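Local coordinates for protein peptidoglycan glycosyltransferase (Atopobium parvulum, PDB 4OVD) that is a penicillin-binding protein that combines a dimerisation domain with a larger domain of the fold common to this family and the serine beta-lactamases, at residues I300-I304 and G372-I378; G432-H438 and W450-I456; V478-I482 and A543-S547. One frame throughout, in Å; residues are numbered along the deposited sequence.

Contact 1. Residues I300-I304 and G372-I378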
loop_
_atom_site.group_PDB
_atom_site.type_symbol
_atom_site.label_atom_id
_atom_site.label_comp_id
_atom_site.label_asym_id
_atom_site.label_seq_id
_atom_site.Cartn_x
_atom_site.Cartn_y
_atom_site.Cartn_z
ATOM N N ILE A 300 -12.755 -0.906 -5.617
ATOM C CA ILE A 300 -13.596 -0.657 -4.441
ATOM C C ILE A 300 -15.018 -0.346 -4.888
ATOM O O ILE A 300 -15.975 -0.909 -4.425
ATOM C CB ILE A 300 -12.957 0.477 -3.588
ATOM C CG1 ILE A 300 -11.672 -0.120 -3.014
ATOM C CG2 ILE A 300 -13.809 0.861 -2.436
ATOM C CD1 ILE A 300 -10.638 0.845 -2.590
ATOM N N THR A 301 -15.161 0.569 -5.826
ATOM C CA THR A 301 -16.465 0.917 -6.339
ATOM C C THR A 301 -17.190 -0.293 -6.903
ATOM O O THR A 301 -18.404 -0.475 -6.666
ATOM C CB THR A 301 -16.306 1.946 -7.430
ATOM O OG1 THR A 301 -15.585 3.062 -6.858
ATOM C CG2 THR A 301 -17.690 2.281 -8.054
ATOM N N THR A 302 -16.499 -1.129 -7.685
ATOM C CA THR A 302 -17.220 -2.279 -8.264
ATOM C C THR A 302 -17.511 -3.309 -7.207
ATOM O O THR A 302 -18.558 -3.977 -7.263
ATOM C CB THR A 302 -16.449 -2.880 -9.451
ATOM O OG1 THR A 302 -15.093 -3.054 -9.043
ATOM C CG2 THR A 302 -16.336 -1.896 -10.574
ATOM N N SER A 303 -16.584 -3.509 -6.281
ATOM C CA SER A 303 -16.863 -4.422 -5.175
ATOM C C SER A 303 -18.134 -4.053 -4.393
ATOM O O SER A 303 -18.946 -4.914 -4.045
ATOM C CB SER A 303 -15.707 -4.437 -4.211
ATOM O OG SER A 303 -14.632 -5.013 -4.895
ATOM N N ILE A 304 -18.300 -2.782 -4.092
ATOM C CA ILE A 304 -19.461 -2.329 -3.370
ATOM C C ILE A 304 -20.784 -2.621 -4.087
ATOM O O ILE A 304 -21.721 -3.077 -3.449
ATOM C CB ILE A 304 -19.329 -0.823 -3.074
ATOM C CG1 ILE A 304 -18.209 -0.588 -2.084
ATOM C CG2 ILE A 304 -20.611 -0.274 -2.473
ATOM C CD1 ILE A 304 -17.849 0.913 -2.003
ATOM N N GLY A 372 -19.975 1.537 1.965
ATOM C CA GLY A 372 -18.969 0.599 1.514
ATOM C C GLY A 372 -17.562 1.118 1.695
ATOM O O GLY A 372 -16.682 0.349 2.032
ATOM N N ILE A 373 -17.334 2.373 1.316
ATOM C CA ILE A 373 -16.037 3.031 1.463
ATOM C C ILE A 373 -15.571 2.849 2.891
ATOM O O ILE A 373 -14.401 2.544 3.162
ATOM C CB ILE A 373 -16.217 4.569 1.274
ATOM C CG1 ILE A 373 -16.455 4.864 -0.174
ATOM C CG2 ILE A 373 -15.069 5.405 1.753
ATOM C CD1 ILE A 373 -15.651 4.020 -1.084
ATOM N N ASP A 374 -16.517 3.071 3.806
ATOM C CA ASP A 374 -16.255 3.009 5.218
ATOM C C ASP A 374 -15.949 1.581 5.641
ATOM O O ASP A 374 -15.006 1.340 6.360
ATOM C CB ASP A 374 -17.452 3.552 5.965
ATOM C CG ASP A 374 -17.154 3.813 7.397
ATOM O OD1 ASP A 374 -16.566 4.884 7.662
ATOM O OD2 ASP A 374 -17.555 2.990 8.245
ATOM N N LYS A 375 -16.726 0.617 5.152
ATOM C CA LYS A 375 -16.481 -0.746 5.501
ATOM C C LYS A 375 -15.098 -1.165 4.976
ATOM O O LYS A 375 -14.415 -1.952 5.602
ATOM C CB LYS A 375 -17.587 -1.572 4.824
ATOM C CG LYS A 375 -17.961 -2.892 5.457
ATOM C CD LYS A 375 -19.248 -3.386 4.812
ATOM C CE LYS A 375 -19.961 -4.456 5.630
ATOM N NZ LYS A 375 -19.100 -5.618 5.969
ATOM N N PHE A 376 -14.688 -0.649 3.806
ATOM C CA PHE A 376 -13.381 -0.976 3.239
ATOM C C PHE A 376 -12.222 -0.279 3.950
ATOM O O PHE A 376 -11.034 -0.424 3.525
ATOM C CB PHE A 376 -13.325 -0.633 1.763
ATOM C CG PHE A 376 -13.648 -1.768 0.825
ATOM C CD1 PHE A 376 -12.681 -2.721 0.551
ATOM C CD2 PHE A 376 -14.866 -1.856 0.161
ATOM C CE1 PHE A 376 -12.910 -3.748 -0.351
ATOM C CE2 PHE A 376 -15.090 -2.865 -0.742
ATOM C CZ PHE A 376 -14.112 -3.819 -1.002
ATOM N N GLY A 377 -12.531 0.494 4.992
ATOM C CA GLY A 377 -11.480 1.195 5.766
ATOM C C GLY A 377 -10.969 2.511 5.131
ATOM O O GLY A 377 -10.004 3.105 5.621
ATOM N N ILE A 378 -11.642 2.999 4.096
ATOM C CA ILE A 378 -11.170 4.202 3.401
ATOM C C ILE A 378 -11.389 5.374 4.294
ATOM O O ILE A 378 -12.477 5.566 4.762
ATOM C CB ILE A 378 -11.873 4.389 2.068
ATOM C CG1 ILE A 378 -11.656 3.159 1.188
ATOM C CG2 ILE A 378 -11.328 5.637 1.374
ATOM C CD1 ILE A 378 -10.193 2.744 1.074
#
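Ile-300 meets three side chains of 372-378 with its two branches. CG2 lies 3.9 Å from CD1 of Ile-373, the two side chains crossing at about a right angle, and equally close to CD2 of Phe-376, whose side chain runs past that of Ile-300 in the opposite direction. The other branch reaches toward Ile-378, and the CD1 methyls meet tip to tip at 4.2 Å. This split follows from chi1 of -68°, which sets CG2 opposite the backbone N and CG1 opposite the carbonyl carbon. One turn later Ser-303 approaches the far end of the Phe-376 ring obliquely, its CB 3.6 Å from CZ, while its hydroxyl OG turns back to Val-299 O within its own helix. Ile-304 completes the surface: its CG1 lies at the ring edge of Phe-376, 4.1 Å from CE2, and its CD1 presses on the backbone 3.7 Å from CA of Gly-372. Here the chains approach most closely, with the CA atoms of Ile-304 and Gly-372 5.7 Å apart. No hydrogen bond crosses this buried apolar contact. A Schellman motif ends the second helix, with Gly-377 at positive phi (81°); Phe-376 precedes this glycine and Ile-378 follows it, and both point toward the first helix. Helix 298-307 begins with Lys-298, last residue of the family's Ser-X-X-Lys signature; it packs here on the C-terminal end of helix 366-375, while helix 418-429 touches Ile-300, Ser-303 and Phe-376, and Ile-364 of helix 353-364 lies against Ile-304.

Contact 2. Residues G432-H438 and W450-I456; sequences GTMVTPH and WPTKDVI
The imidazole of His-438 lies flat over the indole of Trp-450 in a face-to-face stack, its centroid 3.3 Å from that of the five-membered ring and the planes only 13° apart. His-438 CB continues the overlap as a CH-pi contact, 3.6 Å from the centroid of the six-membered ring. Its CG sits between backbone N and carbonyl carbon (chi1 64°), folding the ring back so that ND1 donates to Thr-436 O, 2.7 Å away and close to the imidazole plane; this bond helps fix the ring's rotation. Thr-436 adds its CG2 obliquely to the Trp-450 ring and gives its OG1 proton to Pro-451 O at 2.8 Å. That carbonyl also accepts from two waters, one bridging to Met-434 O and the other to Thr-436 N, so water links the two segments where they move apart, beyond the paired residues. Direct antiparallel pairing follows: Met-434, modelled as selenomethionine, and Lys-453 form a hydrogen-bonded pair, with Met-434 N 2.8 Å from Lys-453 O and a reciprocal bond from Lys-453 N to Met-434 O. On one face CE of Met-434 touches Lys-453 CD and, at 3.7 Å, Val-455 CG2. On the other, Thr-433 OG1 donates to Asp-454 OD1 at 3.0 Å from above the carboxylate plane. Val-455 N donates to Gly-432 O at 3.0 Å. This two-stranded ribbon follows helix 418-429, whose Arg-423, Thr-426 and Ala-427 touch Met-434; Lys-453 NZ bonds to Lys-375 O at the end of helix 366-375, and His-438 leads into strand 440-443 while its backbone bonds to Gly-258 and Ile-260 at the start of strand 260-266.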
loop_
_atom_site.group_PDB
_atom_site.type_symbol
_atom_site.label_atom_id
_atom_site.label_comp_id
_atom_site.label_asym_id
_atom_site.label_seq_id
_atom_site.Cartn_x
_atom_site.Cartn_y
_atom_site.Cartn_z
ATOM N N GLY A 432 -12.608 -12.024 0.696
ATOM C CA GLY A 432 -13.444 -11.045 1.287
ATOM C C GLY A 432 -13.035 -10.514 2.601
ATOM O O GLY A 432 -13.717 -9.609 3.129
ATOM N N THR A 433 -11.992 -11.100 3.182
ATOM C CA THR A 433 -11.547 -10.635 4.494
ATOM C C THR A 433 -10.341 -9.684 4.370
ATOM O O THR A 433 -9.329 -10.056 3.818
ATOM C CB THR A 433 -11.255 -11.824 5.398
ATOM O OG1 THR A 433 -12.470 -12.531 5.619
ATOM C CG2 THR A 433 -10.718 -11.387 6.773
HETATM N N MSE A 434 -10.476 -8.455 4.844
HETATM C CA MSE A 434 -9.378 -7.463 4.823
HETATM C C MSE A 434 -8.432 -7.652 5.990
HETATM O O MSE A 434 -8.862 -7.921 7.116
HETATM C CB MSE A 434 -10.073 -6.102 4.776
HETATM C CG MSE A 434 -9.179 -4.941 4.928
HETATM SE SE MSE A 434 -10.158 -3.431 4.170
HETATM C CE MSE A 434 -11.099 -3.139 5.849
ATOM N N VAL A 435 -7.131 -7.637 5.738
ATOM C CA VAL A 435 -6.177 -7.870 6.796
ATOM C C VAL A 435 -5.462 -6.602 7.132
ATOM O O VAL A 435 -5.636 -5.637 6.461
ATOM C CB VAL A 435 -5.150 -8.950 6.386
ATOM C CG1 VAL A 435 -5.854 -10.257 6.006
ATOM C CG2 VAL A 435 -4.287 -8.475 5.248
ATOM N N THR A 436 -4.649 -6.624 8.171
ATOM C CA THR A 436 -3.935 -5.463 8.617
ATOM C C THR A 436 -2.525 -5.614 8.097
ATOM O O THR A 436 -1.888 -6.557 8.484
ATOM C CB THR A 436 -3.823 -5.426 10.127
ATOM O OG1 THR A 436 -5.122 -5.294 10.712
ATOM C CG2 THR A 436 -2.966 -4.241 10.523
ATOM N N PRO A 437 -2.050 -4.709 7.216
ATOM C CA PRO A 437 -0.647 -4.859 6.751
ATOM C C PRO A 437 0.294 -4.598 7.952
ATOM O O PRO A 437 -0.001 -3.772 8.781
ATOM C CB PRO A 437 -0.496 -3.829 5.603
ATOM C CG PRO A 437 -1.879 -3.352 5.314
ATOM C CD PRO A 437 -2.712 -3.560 6.580
ATOM N N HIS A 438 1.399 -5.292 8.054
ATOM C CA HIS A 438 2.234 -5.141 9.209
ATOM C C HIS A 438 3.568 -5.778 9.048
ATOM O O HIS A 438 3.740 -6.605 8.231
ATOM C CB HIS A 438 1.551 -5.704 10.431
ATOM C CG HIS A 438 1.319 -7.174 10.357
ATOM N ND1 HIS A 438 0.158 -7.716 9.875
ATOM C CD2 HIS A 438 2.100 -8.210 10.704
ATOM C CE1 HIS A 438 0.237 -9.024 9.920
ATOM N NE2 HIS A 438 1.404 -9.348 10.425
ATOM N N TRP A 450 -3.284 -10.129 14.443
ATOM C CA TRP A 450 -3.558 -8.885 13.799
ATOM C C TRP A 450 -5.013 -8.916 13.363
ATOM O O TRP A 450 -5.466 -9.915 12.794
ATOM C CB TRP A 450 -2.647 -8.772 12.598
ATOM C CG TRP A 450 -1.283 -8.540 12.978
ATOM C CD1 TRP A 450 -0.304 -9.463 13.088
ATOM C CD2 TRP A 450 -0.701 -7.271 13.364
ATOM N NE1 TRP A 450 0.854 -8.869 13.505
ATOM C CE2 TRP A 450 0.646 -7.525 13.684
ATOM C CE3 TRP A 450 -1.183 -5.948 13.422
ATOM C CZ2 TRP A 450 1.525 -6.517 14.069
ATOM C CZ3 TRP A 450 -0.323 -4.956 13.795
ATOM C CH2 TRP A 450 1.033 -5.242 14.125
ATOM N N PRO A 451 -5.735 -7.820 13.595
ATOM C CA PRO A 451 -7.169 -7.767 13.275
ATOM C C PRO A 451 -7.487 -7.964 11.794
ATOM O O PRO A 451 -6.720 -7.530 10.907
ATOM C CB PRO A 451 -7.585 -6.335 13.698
ATOM C CG PRO A 451 -6.436 -5.798 14.544
ATOM C CD PRO A 451 -5.211 -6.519 14.066
ATOM N N THR A 452 -8.578 -8.679 11.550
ATOM C CA THR A 452 -9.091 -8.915 10.202
ATOM C C THR A 452 -10.526 -8.378 10.210
ATOM O O THR A 452 -11.102 -8.183 11.274
ATOM C CB THR A 452 -9.142 -10.402 9.785
ATOM O OG1 THR A 452 -9.970 -11.132 10.691
ATOM C CG2 THR A 452 -7.778 -11.058 9.710
ATOM N N LYS A 453 -11.110 -8.158 9.037
ATOM C CA LYS A 453 -12.457 -7.630 8.945
ATOM C C LYS A 453 -13.156 -8.195 7.696
ATOM O O LYS A 453 -12.612 -8.114 6.610
ATOM C CB LYS A 453 -12.349 -6.115 8.805
ATOM C CG LYS A 453 -13.667 -5.376 8.894
ATOM C CD LYS A 453 -13.432 -3.894 8.672
ATOM C CE LYS A 453 -14.668 -3.057 8.934
ATOM N NZ LYS A 453 -14.311 -1.635 8.663
ATOM N N ASP A 454 -14.366 -8.691 7.835
ATOM C CA ASP A 454 -15.115 -9.234 6.694
ATOM C C ASP A 454 -15.757 -8.066 6.010
ATOM O O ASP A 454 -16.615 -7.417 6.566
ATOM C CB ASP A 454 -16.180 -10.227 7.129
ATOM C CG ASP A 454 -15.587 -11.490 7.715
ATOM O OD1 ASP A 454 -14.339 -11.633 7.749
ATOM O OD2 ASP A 454 -16.379 -12.342 8.125
ATOM N N VAL A 455 -15.316 -7.779 4.809
ATOM C CA VAL A 455 -15.812 -6.611 4.100
ATOM C C VAL A 455 -16.828 -6.969 3.031
ATOM O O VAL A 455 -17.838 -6.323 2.905
ATOM C CB VAL A 455 -14.591 -5.824 3.537
ATOM C CG1 VAL A 455 -15.022 -4.616 2.770
ATOM C CG2 VAL A 455 -13.717 -5.422 4.695
ATOM N N ILE A 456 -16.502 -7.945 2.215
ATOM C CA ILE A 456 -17.386 -8.437 1.168
ATOM C C ILE A 456 -17.417 -9.967 1.246
ATOM O O ILE A 456 -16.564 -10.583 1.900
ATOM C CB ILE A 456 -16.886 -8.027 -0.221
ATOM C CG1 ILE A 456 -15.467 -8.488 -0.407
ATOM C CG2 ILE A 456 -16.954 -6.510 -0.408
ATOM C CD1 ILE A 456 -14.892 -8.054 -1.707
HETATM O O HOH W 1 -8.103 -5.890 8.976
HETATM O O HOH W 2 -4.682 -8.925 9.702
#

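Contact 3. Residues V478-I482 and A543-S547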
loop_
_atom_site.group_PDB
_atom_site.type_symbol
_atom_site.label_atom_id
_atom_site.label_comp_id
_atom_site.label_asym_id
_atom_site.label_seq_id
_atom_site.Cartn_x
_atom_site.Cartn_y
_atom_site.Cartn_z
ATOM N N VAL A 478 -1.940 -5.237 -19.243
ATOM C CA VAL A 478 -1.277 -6.316 -19.961
ATOM C C VAL A 478 0.228 -6.411 -19.735
ATOM O O VAL A 478 0.729 -7.518 -19.551
ATOM C CB VAL A 478 -1.731 -6.310 -21.469
ATOM C CG1 VAL A 478 -1.158 -5.112 -22.250
ATOM C CG2 VAL A 478 -1.379 -7.590 -22.143
ATOM N N ARG A 479 0.940 -5.290 -19.553
ATOM C CA ARG A 479 2.391 -5.437 -19.303
ATOM C C ARG A 479 2.715 -5.912 -17.895
ATOM O O ARG A 479 3.885 -6.162 -17.586
ATOM C CB ARG A 479 3.124 -4.122 -19.563
ATOM C CG ARG A 479 2.854 -3.762 -21.022
ATOM C CD ARG A 479 3.775 -2.714 -21.493
ATOM N NE ARG A 479 5.123 -3.234 -21.551
ATOM C CZ ARG A 479 6.167 -2.464 -21.846
ATOM N NH1 ARG A 479 5.989 -1.173 -22.121
ATOM N NH2 ARG A 479 7.379 -2.981 -21.836
ATOM N N ALA A 480 1.723 -5.956 -17.019
ATOM C CA ALA A 480 1.960 -6.484 -15.669
ATOM C C ALA A 480 1.943 -7.999 -15.713
ATOM O O ALA A 480 2.334 -8.657 -14.755
ATOM C CB ALA A 480 0.932 -5.979 -14.692
ATOM N N GLY A 481 1.500 -8.593 -16.816
ATOM C CA GLY A 481 1.496 -10.059 -16.908
ATOM C C GLY A 481 2.864 -10.692 -16.700
ATOM O O GLY A 481 3.876 -10.108 -17.008
ATOM N N ILE A 482 2.894 -11.893 -16.137
ATOM C CA ILE A 482 4.148 -12.576 -15.872
ATOM C C ILE A 482 3.981 -14.009 -16.373
ATOM O O ILE A 482 3.088 -14.754 -15.903
ATOM C CB ILE A 482 4.508 -12.659 -14.367
ATOM C CG1 ILE A 482 4.516 -11.258 -13.695
ATOM C CG2 ILE A 482 5.866 -13.339 -14.218
ATOM C CD1 ILE A 482 4.451 -11.342 -12.185
ATOM N N ALA A 543 3.020 -0.782 -14.312
ATOM C CA ALA A 543 2.694 -2.172 -14.630
ATOM C C ALA A 543 3.956 -2.918 -15.053
ATOM O O ALA A 543 4.111 -4.086 -14.746
ATOM C CB ALA A 543 1.659 -2.243 -15.738
ATOM N N VAL A 544 4.859 -2.242 -15.747
ATOM C CA VAL A 544 6.124 -2.861 -16.209
ATOM C C VAL A 544 7.030 -3.188 -15.034
ATOM O O VAL A 544 7.604 -4.287 -14.949
ATOM C CB VAL A 544 6.857 -1.957 -17.214
ATOM C CG1 VAL A 544 8.244 -2.490 -17.548
ATOM C CG2 VAL A 544 6.056 -1.814 -18.486
ATOM N N VAL A 545 7.115 -2.256 -14.081
ATOM C CA VAL A 545 7.902 -2.465 -12.899
ATOM C C VAL A 545 7.323 -3.630 -12.113
ATOM O O VAL A 545 8.056 -4.471 -11.619
ATOM C CB VAL A 545 7.924 -1.190 -12.009
ATOM C CG1 VAL A 545 8.635 -1.454 -10.708
ATOM C CG2 VAL A 545 8.559 -0.022 -12.745
ATOM N N PHE A 546 6.018 -3.698 -11.996
ATOM C CA PHE A 546 5.387 -4.817 -11.267
ATOM C C PHE A 546 5.774 -6.185 -11.851
ATOM O O PHE A 546 6.065 -7.140 -11.094
ATOM C CB PHE A 546 3.863 -4.679 -11.293
ATOM C CG PHE A 546 3.112 -5.916 -10.815
ATOM C CD1 PHE A 546 2.994 -7.020 -11.629
ATOM C CD2 PHE A 546 2.474 -5.942 -9.566
ATOM C CE1 PHE A 546 2.291 -8.137 -11.213
ATOM C CE2 PHE A 546 1.744 -7.048 -9.151
ATOM C CZ PHE A 546 1.638 -8.146 -9.978
ATOM N N SER A 547 5.726 -6.316 -13.174
ATOM C CA SER A 547 6.026 -7.609 -13.785
ATOM C C SER A 547 7.380 -8.133 -13.373
ATOM O O SER A 547 7.496 -9.307 -13.081
ATOM C CB SER A 547 5.891 -7.649 -15.331
ATOM O OG SER A 547 6.688 -6.669 -15.967
#
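Ala-480 packs closely against residues 543-547 of helix 542-556: its CB is 3.9 Å from Ala-543 CB and 3.8 Å from Phe-546 CD1, and its CA makes a CA-H...O contact of 3.4 Å with Ala-543 O. The small side chains let the backbones come within 4.5 Å, measured between the CA atoms of Ala-480 and Ala-543. Phe-546 receives Ala-480 O at its ring edge, while Ile-482 CD1 approaches the ring obliquely, 4.0 Å from CE1, the two side chains crossing at about a right angle. Ile-482 CG1 also rests against the backbone carbonyl of Ser-547. The Ser-547 hydroxyl is spent within the helix, donating to Val-544 O at 2.7 Å; chi1 of Ser-547, 56°, turns OG back over the preceding turn. No hydrogen bond joins the two segments. The outer side is more exposed, though Arg-479 still lies close on Val-544. It runs beside the valine, its chain bent at chi3 (68°), and spreads one guanidinium face over CG2 of Val-544, with CZ 3.4 Å away. The valine methyl thus sits over the centre of the flat cation, whose NH1 bonds to Gln-540 just before the helix. Inward, Phe-546 meets Phe-514 edge to face and touches Val-487, Val-527 and Val-529. The arrangement belongs to the penicillin-binding protein fold, in which the C-terminal helix 542-556 lies with helix 225-242 along the five-stranded antiparallel sheet; the loop 478-482 covers the helix just before edge strand 487-495, which carries the family's Lys-Thr-Gly signature.

Overall arrangement
Contacts 1 and 2 adjoin, their centres 13 Å apart, joined by the Lys-375 O to Lys-453 NZ bond and by Phe-376, which packs on Val-455; helix 418-429 borders both. Contact 3 lies about 26 Å from the centre of either, across the domain where the C-terminal helix backs the five-stranded sheet. Contact 1 is buried and held by apolar contacts, one helix against the end of another and the turn after it. Contact 2 is partly buried and the most polar, relying on backbone pairing, bridging waters and an aromatic stack. Contact 3 is likewise partly buried: hydrophobic toward the sheet, with an arginine over a valine at the surface, and, like contact 1, without cross-segment hydrogen bonds.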